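Local coordinates for prophage pi2 protein 01, integrase (Lactococcus lactis, PDB 3LYS) that probably binds DNA as the helical core-binding domain of a phage-family integrase, an enzyme family that carries out site-specific recombination, at residues 13-18 against 79-84; 40-45 against 61-66. The protein carries 1 engineered substitution. One frame throughout, in Å; residues are numbered along the deposited sequence.

In the fold
Four helices make up the framework of this core-binding domain, and each contact joins a different pair of them. Contact 1 brings together the first, helix 8-19, and the last, helix 69-88. Contact 2 joins the two between them in sequence, helix 26-42 and helix 53-64, where both are ending. Along the chain the order is therefore 13-18, 40-45, 61-66 and 79-84, with the inner pair enclosed by the outer. The contact centres lie about 18 Å apart, on opposite sides of the centre of the chain, and their nearest atoms are about 5 Å apart without touching. Between them they link all four helices, in two pairs, within a compact helical domain that probably contributes to DNA binding by the full-length integrase.

Contact 1: 13-18 against 79-84; sequences KDWMEL and VRASIQ
Helix 8-19 and helix 69-88 approach each other at Trp15 and Ser82, whose CA atoms are 6.6 Å apart. This is helix-helix packing inside the all-helical core-binding domain of a phage-family integrase, and it brings together the first and last helices of the fold. One large flat residue does most of the work. The chi1 of Trp15 is 178°, which places CG trans to the backbone N and carries the indole out from its own helix and across the backbone of the other. Small residues suit the receiving surface: Ser82 and Ala81 let the ring come close to the main chain itself. Ser82 CA lies 3.6 Å above the plane of the indole, over its centre, and Ser82 CB makes a CH-pi contact with the six-membered ring, 3.7 Å from the centroid and 22° off the ring normal. At the far end of the indole, Trp15 CH2 meets Ala81 CB at 4.0 Å, a purely apolar touch. Trp15 CZ2 also passes 3.9 Å from Ala81 O, which approaches the ring obliquely.

Nearby side chains of helix 8-19 extend the junction. Tyr11 OH is hydrogen-bonded to Ser82 O, Phe12 packs on the Ser82 side chain, and the ring of Tyr19 meets that of Trp15. Selenomethionine Met16 leads away from this contact and lies against Tyr29 and Tyr32 of helix 26-42, so successive residues of one helix serve two neighbours. Between the two segments themselves the nearest approach falls on the face of the indole, where Ser82 CB sits 3.5 Å from both Trp15 CE3 and Trp15 CD2.

Contact 2: 40-45 against 61-66; sequences KTYMPN and NKFAET
In the SAM-like region of the core-binding domain, helix 26-42 and helix 53-64 meet near their C-terminal ends through an aromatic pair, Tyr42 and Phe63. The backbones are closest at these same residues, 7.3 Å between CA atoms. Tyr42 points across to the other helix and brings one ring face over Phe63: Phe63 CD2 stands 3.4 Å above the tyrosine plane, offset toward the rim. The two ring planes meet at 56° with centroids 5.0 Å apart, so the rings lean against each other obliquely. With chi1 at -178°, CG lies trans to the backbone N, and this brings the CD2 side of the phenylalanine ring over the tyrosine. Phe63 CB, placed by the backbone, adds a CH-pi contact, lying 4.3 Å from the Tyr42 centroid. Lys62 offers only its aliphatic part, CG lying 4.0 Å from Tyr42 CE1 at the ring edge. Bends at chi2 and chi3 then turn the lysine chain away, and its NZ forms a salt bridge with Glu65 OE2 at 3.0 Å.

Tyrosine suits this partly exposed place because its ring can pack while its hydroxyl stays with polar groups. Tyr42 OH is hydrogen-bonded to His67 NE2 and makes a weak hydrogen bond, 3.3 Å, to Thr66 OG1. Phe63, being buried and wholly apolar, continues inward: its ring stacks with His67, meets Tyr38 of helix 26-42 edge-to-face, and meets the ring of Phe75 in helix 69-88, the two planes about 10° apart. The contact thus joins the ends of two helices to the one that follows.

Contact 1: 13-18 against 79-84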
ATOM      1  N   LYS A  13      -5.585   5.227   4.855  1.00 30.97           N
ATOM      2  CA  LYS A  13      -5.636   6.392   5.737  1.00 34.32           C
ATOM      3  C   LYS A  13      -6.218   5.950   7.073  1.00 36.29           C
ATOM      4  O   LYS A  13      -5.627   6.192   8.118  1.00 38.64           O
ATOM      5  CB  LYS A  13      -6.506   7.486   5.119  1.00 35.48           C
ATOM      6  CG  LYS A  13      -6.615   8.759   5.945  1.00 41.07           C
ATOM      7  CD  LYS A  13      -7.375   9.853   5.180  1.00 39.97           C
ATOM      8  CE  LYS A  13      -7.376  11.182   5.937  1.00 42.98           C
ATOM      9  NZ  LYS A  13      -8.099  11.124   7.243  1.00 42.75           N
ATOM     10  N   ASP A  14      -7.375   5.295   7.018  1.00 34.85           N
ATOM     11  CA  ASP A  14      -8.070   4.782   8.202  1.00 36.75           C
ATOM     12  C   ASP A  14      -7.057   4.041   9.087  1.00 35.31           C
ATOM     13  O   ASP A  14      -6.916   4.336  10.273  1.00 33.33           O
ATOM     14  CB  ASP A  14      -9.192   3.834   7.731  1.00 41.21           C
ATOM     15  CG  ASP A  14     -10.186   3.472   8.827  1.00 44.37           C
ATOM     16  OD1 ASP A  14      -9.740   3.061   9.918  1.00 48.97           O
ATOM     17  OD2 ASP A  14     -11.416   3.577   8.584  1.00 43.68           O
ATOM     18  N   TRP A  15      -6.349   3.093   8.475  1.00 35.38           N
ATOM     19  CA  TRP A  15      -5.335   2.271   9.133  1.00 35.46           C
ATOM     20  C   TRP A  15      -4.203   3.088   9.760  1.00 39.30           C
ATOM     21  O   TRP A  15      -3.987   3.039  10.976  1.00 39.51           O
ATOM     22  CB  TRP A  15      -4.732   1.282   8.126  1.00 35.06           C
ATOM     23  CG  TRP A  15      -3.643   0.416   8.689  1.00 33.05           C
ATOM     24  CD1 TRP A  15      -3.801  -0.640   9.517  1.00 32.98           C
ATOM     25  CD2 TRP A  15      -2.220   0.594   8.524  1.00 32.14           C
ATOM     26  NE1 TRP A  15      -2.572  -1.134   9.893  1.00 36.06           N
ATOM     27  CE2 TRP A  15      -1.585  -0.395   9.297  1.00 31.26           C
ATOM     28  CE3 TRP A  15      -1.427   1.498   7.803  1.00 28.15           C
ATOM     29  CZ2 TRP A  15      -0.193  -0.513   9.372  1.00 28.14           C
ATOM     30  CZ3 TRP A  15      -0.041   1.381   7.877  1.00 27.56           C
ATOM     31  CH2 TRP A  15       0.559   0.380   8.660  1.00 28.14           C
HETATM   32  N   MSE A  16      -3.483   3.844   8.933  1.00 41.83           N
HETATM   33  CA  MSE A  16      -2.351   4.638   9.410  1.00 43.75           C
HETATM   34  C   MSE A  16      -2.679   5.530  10.588  1.00 41.19           C
HETATM   35  O   MSE A  16      -1.887   5.640  11.520  1.00 42.61           O
HETATM   36  CB  MSE A  16      -1.771   5.478   8.263  1.00 47.78           C
HETATM   37  CG  MSE A  16      -2.701   6.553   7.681  1.00 55.03           C
HETATM   38 SE   MSE A  16      -1.941   7.539   6.136  1.00 55.08          SE
HETATM   39  CE  MSE A  16      -0.561   8.513   7.035  1.00 65.23           C
ATOM     40  N   GLU A  17      -3.846   6.165  10.546  1.00 40.94           N
ATOM     41  CA  GLU A  17      -4.258   7.051  11.627  1.00 40.50           C
ATOM     42  C   GLU A  17      -4.592   6.272  12.891  1.00 39.86           C
ATOM     43  O   GLU A  17      -4.681   6.850  13.963  1.00 41.85           O
ATOM     44  CB  GLU A  17      -5.460   7.901  11.208  1.00 39.90           C
ATOM     45  CG  GLU A  17      -5.177   8.805  10.021  1.00 44.12           C
ATOM     46  CD  GLU A  17      -6.327   9.738   9.714  1.00 45.52           C
ATOM     47  OE1 GLU A  17      -7.489   9.349   9.969  1.00 44.44           O
ATOM     48  OE2 GLU A  17      -6.066  10.851   9.206  1.00 44.77           O
ATOM     49  N   LEU A  18      -4.767   4.961  12.771  1.00 37.71           N
ATOM     50  CA  LEU A  18      -5.072   4.145  13.934  1.00 33.13           C
ATOM     51  C   LEU A  18      -3.842   3.577  14.602  1.00 34.83           C
ATOM     52  O   LEU A  18      -3.616   3.790  15.790  1.00 35.07           O
ATOM     53  CB  LEU A  18      -5.969   2.979  13.564  1.00 31.80           C
ATOM     54  CG  LEU A  18      -7.456   3.259  13.569  1.00 32.15           C
ATOM     55  CD1 LEU A  18      -8.194   2.003  13.173  1.00 33.11           C
ATOM     56  CD2 LEU A  18      -7.885   3.709  14.944  1.00 31.92           C
ATOM     57  N   VAL A  79       2.450  -0.218   2.139  1.00 25.71           N
ATOM     58  CA  VAL A  79       1.141  -0.729   1.785  1.00 26.05           C
ATOM     59  C   VAL A  79       0.997  -2.140   2.317  1.00 27.60           C
ATOM     60  O   VAL A  79      -0.048  -2.539   2.826  1.00 26.44           O
ATOM     61  CB  VAL A  79       0.955  -0.795   0.275  1.00 27.22           C
ATOM     62  CG1 VAL A  79      -0.425  -1.344  -0.039  1.00 27.58           C
ATOM     63  CG2 VAL A  79       1.156   0.578  -0.345  1.00 23.83           C
ATOM     64  N   ARG A  80       2.061  -2.908   2.173  1.00 31.24           N
ATOM     65  CA  ARG A  80       2.059  -4.288   2.633  1.00 37.28           C
ATOM     66  C   ARG A  80       1.667  -4.360   4.106  1.00 38.04           C
ATOM     67  O   ARG A  80       0.788  -5.129   4.493  1.00 39.90           O
ATOM     68  CB  ARG A  80       3.453  -4.890   2.417  1.00 42.58           C
ATOM     69  CG  ARG A  80       3.601  -6.339   2.831  1.00 44.35           C
ATOM     70  CD  ARG A  80       4.803  -6.973   2.160  1.00 46.64           C
ATOM     71  NE  ARG A  80       5.059  -8.292   2.705  1.00 47.88           N
ATOM     72  CZ  ARG A  80       4.156  -9.262   2.758  1.00 49.94           C
ATOM     73  NH1 ARG A  80       4.475 -10.448   3.274  1.00 52.06           N
ATOM     74  NH2 ARG A  80       2.934  -9.051   2.293  1.00 49.18           N
ATOM     75  N   ALA A  81       2.323  -3.543   4.921  1.00 35.22           N
ATOM     76  CA  ALA A  81       2.040  -3.529   6.345  1.00 35.40           C
ATOM     77  C   ALA A  81       0.556  -3.310   6.633  1.00 33.35           C
ATOM     78  O   ALA A  81      -0.019  -3.953   7.510  1.00 31.60           O
ATOM     79  CB  ALA A  81       2.861  -2.453   7.021  1.00 36.78           C
ATOM     80  N   SER A  82      -0.069  -2.400   5.905  1.00 32.38           N
ATOM     81  CA  SER A  82      -1.478  -2.134   6.140  1.00 32.91           C
ATOM     82  C   SER A  82      -2.351  -3.317   5.774  1.00 33.70           C
ATOM     83  O   SER A  82      -3.429  -3.500   6.334  1.00 34.58           O
ATOM     84  CB  SER A  82      -1.931  -0.925   5.340  1.00 29.69           C
ATOM     85  OG  SER A  82      -1.621  -1.105   3.977  1.00 35.28           O
ATOM     86  N   ILE A  83      -1.904  -4.117   4.815  1.00 34.51           N
ATOM     87  CA  ILE A  83      -2.699  -5.266   4.422  1.00 37.51           C
ATOM     88  C   ILE A  83      -2.611  -6.377   5.480  1.00 38.29           C
ATOM     89  O   ILE A  83      -3.578  -7.118   5.705  1.00 33.73           O
ATOM     90  CB  ILE A  83      -2.274  -5.765   3.031  1.00 33.54           C
ATOM     91  CG1 ILE A  83      -3.075  -5.018   1.977  1.00 29.33           C
ATOM     92  CG2 ILE A  83      -2.547  -7.232   2.887  1.00 37.66           C
ATOM     93  CD1 ILE A  83      -2.798  -3.560   1.943  1.00 28.68           C
ATOM     94  N   GLN A  84      -1.462  -6.454   6.149  1.00 39.08           N
ATOM     95  CA  GLN A  84      -1.239  -7.446   7.193  1.00 38.91           C
ATOM     96  C   GLN A  84      -2.356  -7.483   8.229  1.00 36.63           C
ATOM     97  O   GLN A  84      -3.000  -8.512   8.415  1.00 33.52           O
ATOM     98  CB  GLN A  84       0.076  -7.174   7.912  1.00 42.85           C
ATOM     99  CG  GLN A  84       1.275  -7.185   7.011  1.00 52.19           C
ATOM    100  CD  GLN A  84       1.381  -8.467   6.208  1.00 57.65           C
ATOM    101  OE1 GLN A  84       0.641  -8.668   5.236  1.00 62.28           O
ATOM    102  NE2 GLN A  84       2.298  -9.349   6.610  1.00 54.94           N
TER

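Contact 2: 40-45 against 61-66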
ATOM      1  N   LYS A  40      -3.760   7.202  -3.689  1.00 31.75           N
ATOM      2  CA  LYS A  40      -4.911   7.868  -4.279  1.00 34.62           C
ATOM      3  C   LYS A  40      -4.756   8.075  -5.774  1.00 35.45           C
ATOM      4  O   LYS A  40      -5.732   8.053  -6.529  1.00 36.01           O
ATOM      5  CB  LYS A  40      -5.168   9.211  -3.586  1.00 31.91           C
ATOM      6  CG  LYS A  40      -5.583   9.106  -2.132  1.00 25.00           C
ATOM      7  CD  LYS A  40      -5.968  10.468  -1.599  1.00 23.85           C
ATOM      8  CE  LYS A  40      -6.413  10.391  -0.147  1.00 36.24           C
ATOM      9  NZ  LYS A  40      -6.741  11.738   0.409  1.00 41.39           N
ATOM     10  N   THR A  41      -3.514   8.270  -6.194  1.00 39.87           N
ATOM     11  CA  THR A  41      -3.182   8.495  -7.604  1.00 42.01           C
ATOM     12  C   THR A  41      -3.208   7.184  -8.404  1.00 43.42           C
ATOM     13  O   THR A  41      -4.146   6.920  -9.152  1.00 45.32           O
ATOM     14  CB  THR A  41      -1.775   9.119  -7.733  1.00 42.30           C
ATOM     15  OG1 THR A  41      -1.707  10.309  -6.938  1.00 42.07           O
ATOM     16  CG2 THR A  41      -1.484   9.465  -9.168  1.00 38.83           C
ATOM     17  N   TYR A  42      -2.174   6.368  -8.228  1.00 40.25           N
ATOM     18  CA  TYR A  42      -2.062   5.104  -8.931  1.00 36.07           C
ATOM     19  C   TYR A  42      -3.219   4.138  -8.748  1.00 36.76           C
ATOM     20  O   TYR A  42      -3.504   3.334  -9.632  1.00 39.67           O
ATOM     21  CB  TYR A  42      -0.765   4.429  -8.538  1.00 30.11           C
ATOM     22  CG  TYR A  42       0.422   5.196  -9.020  1.00 31.64           C
ATOM     23  CD1 TYR A  42       1.009   4.902 -10.240  1.00 30.31           C
ATOM     24  CD2 TYR A  42       0.951   6.230  -8.268  1.00 31.89           C
ATOM     25  CE1 TYR A  42       2.097   5.611 -10.696  1.00 37.51           C
ATOM     26  CE2 TYR A  42       2.037   6.949  -8.715  1.00 38.00           C
ATOM     27  CZ  TYR A  42       2.609   6.633  -9.929  1.00 38.57           C
ATOM     28  OH  TYR A  42       3.709   7.316 -10.378  1.00 46.76           O
HETATM   29  N   MSE A  43      -3.890   4.205  -7.610  1.00 38.62           N
HETATM   30  CA  MSE A  43      -5.011   3.313  -7.356  1.00 42.47           C
HETATM   31  C   MSE A  43      -6.218   4.091  -6.903  1.00 47.44           C
HETATM   32  O   MSE A  43      -6.514   4.148  -5.715  1.00 51.52           O
HETATM   33  CB  MSE A  43      -4.650   2.293  -6.289  1.00 38.69           C
HETATM   34  CG  MSE A  43      -3.668   1.251  -6.753  1.00 44.71           C
HETATM   35 SE   MSE A  43      -3.300  -0.014  -5.352  1.00 47.66          SE
HETATM   36  CE  MSE A  43      -4.958  -0.991  -5.367  1.00 49.96           C
ATOM     37  N   PRO A  44      -6.941   4.694  -7.849  1.00 51.89           N
ATOM     38  CA  PRO A  44      -8.132   5.481  -7.537  1.00 56.18           C
ATOM     39  C   PRO A  44      -9.233   4.704  -6.819  1.00 57.80           C
ATOM     40  O   PRO A  44      -9.072   4.287  -5.668  1.00 62.29           O
ATOM     41  CB  PRO A  44      -8.576   5.981  -8.905  1.00 56.42           C
ATOM     42  CG  PRO A  44      -8.205   4.842  -9.781  1.00 59.40           C
ATOM     43  CD  PRO A  44      -6.804   4.529  -9.302  1.00 55.41           C
ATOM     44  N   ASN A  45     -10.355   4.498  -7.494  1.00 53.58           N
ATOM     45  CA  ASN A  45     -11.466   3.804  -6.864  1.00 50.35           C
ATOM     46  C   ASN A  45     -11.249   2.308  -6.684  1.00 49.27           C
ATOM     47  O   ASN A  45     -12.203   1.529  -6.629  1.00 49.68           O
ATOM     48  CB  ASN A  45     -12.737   4.066  -7.657  1.00 50.11           C
ATOM     49  CG  ASN A  45     -13.072   5.533  -7.724  1.00 48.75           C
ATOM     50  OD1 ASN A  45     -13.333   6.161  -6.706  1.00 47.11           O
ATOM     51  ND2 ASN A  45     -13.054   6.094  -8.927  1.00 54.12           N
ATOM     52  N   ASN A  61       4.403  -1.706 -11.006  1.00 27.95           N
ATOM     53  CA  ASN A  61       5.249  -1.475 -12.179  1.00 31.44           C
ATOM     54  C   ASN A  61       5.062  -0.053 -12.695  1.00 31.54           C
ATOM     55  O   ASN A  61       6.030   0.692 -12.827  1.00 33.21           O
ATOM     56  CB  ASN A  61       4.933  -2.479 -13.297  1.00 34.57           C
ATOM     57  CG  ASN A  61       5.466  -3.878 -13.002  1.00 37.38           C
ATOM     58  OD1 ASN A  61       6.675  -4.100 -12.861  1.00 40.79           O
ATOM     59  ND2 ASN A  61       4.559  -4.830 -12.909  1.00 38.82           N
ATOM     60  N   LYS A  62       3.818   0.324 -12.971  1.00 30.54           N
ATOM     61  CA  LYS A  62       3.522   1.663 -13.470  1.00 29.09           C
ATOM     62  C   LYS A  62       4.244   2.698 -12.602  1.00 27.70           C
ATOM     63  O   LYS A  62       4.796   3.674 -13.100  1.00 25.89           O
ATOM     64  CB  LYS A  62       1.997   1.888 -13.459  1.00 29.55           C
ATOM     65  CG  LYS A  62       1.490   3.268 -13.910  1.00 30.23           C
ATOM     66  CD  LYS A  62       1.939   3.622 -15.323  1.00 33.43           C
ATOM     67  CE  LYS A  62       1.527   2.564 -16.348  1.00 36.03           C
ATOM     68  NZ  LYS A  62       2.105   2.820 -17.705  1.00 31.50           N
ATOM     69  N   PHE A  63       4.263   2.461 -11.299  1.00 29.50           N
ATOM     70  CA  PHE A  63       4.905   3.375 -10.367  1.00 31.47           C
ATOM     71  C   PHE A  63       6.421   3.415 -10.557  1.00 31.62           C
ATOM     72  O   PHE A  63       7.042   4.478 -10.509  1.00 27.88           O
ATOM     73  CB  PHE A  63       4.546   2.944  -8.938  1.00 30.12           C
ATOM     74  CG  PHE A  63       5.099   3.841  -7.861  1.00 33.46           C
ATOM     75  CD1 PHE A  63       6.426   3.710  -7.426  1.00 32.45           C
ATOM     76  CD2 PHE A  63       4.299   4.818  -7.282  1.00 28.26           C
ATOM     77  CE1 PHE A  63       6.942   4.543  -6.429  1.00 28.51           C
ATOM     78  CE2 PHE A  63       4.809   5.648  -6.290  1.00 28.51           C
ATOM     79  CZ  PHE A  63       6.138   5.510  -5.863  1.00 25.68           C
ATOM     80  N   ALA A  64       7.011   2.249 -10.785  1.00 32.92           N
ATOM     81  CA  ALA A  64       8.453   2.155 -10.945  1.00 39.35           C
ATOM     82  C   ALA A  64       9.010   2.894 -12.157  1.00 41.74           C
ATOM     83  O   ALA A  64      10.190   3.251 -12.181  1.00 45.04           O
ATOM     84  CB  ALA A  64       8.870   0.703 -10.997  1.00 36.80           C
ATOM     85  N   GLU A  65       8.176   3.131 -13.163  1.00 38.43           N
ATOM     86  CA  GLU A  65       8.664   3.811 -14.345  1.00 36.41           C
ATOM     87  C   GLU A  65       8.693   5.331 -14.210  1.00 37.89           C
ATOM     88  O   GLU A  65       8.759   6.041 -15.207  1.00 39.00           O
ATOM     89  CB  GLU A  65       7.849   3.389 -15.570  1.00 34.37           C
ATOM     90  CG  GLU A  65       6.355   3.523 -15.408  1.00 34.33           C
ATOM     91  CD  GLU A  65       5.567   3.028 -16.620  1.00 33.35           C
ATOM     92  OE1 GLU A  65       5.611   1.819 -16.919  1.00 26.18           O
ATOM     93  OE2 GLU A  65       4.907   3.857 -17.278  1.00 35.19           O
ATOM     94  N   THR A  66       8.660   5.829 -12.976  1.00 37.12           N
ATOM     95  CA  THR A  66       8.711   7.271 -12.719  1.00 37.33           C
ATOM     96  C   THR A  66       9.231   7.529 -11.315  1.00 37.04           C
ATOM     97  O   THR A  66       9.191   8.655 -10.827  1.00 35.23           O
ATOM     98  CB  THR A  66       7.308   7.952 -12.847  1.00 38.35           C
ATOM     99  OG1 THR A  66       6.284   7.062 -12.373  1.00 43.95           O
ATOM    100  CG2 THR A  66       7.025   8.352 -14.286  1.00 34.55           C
TER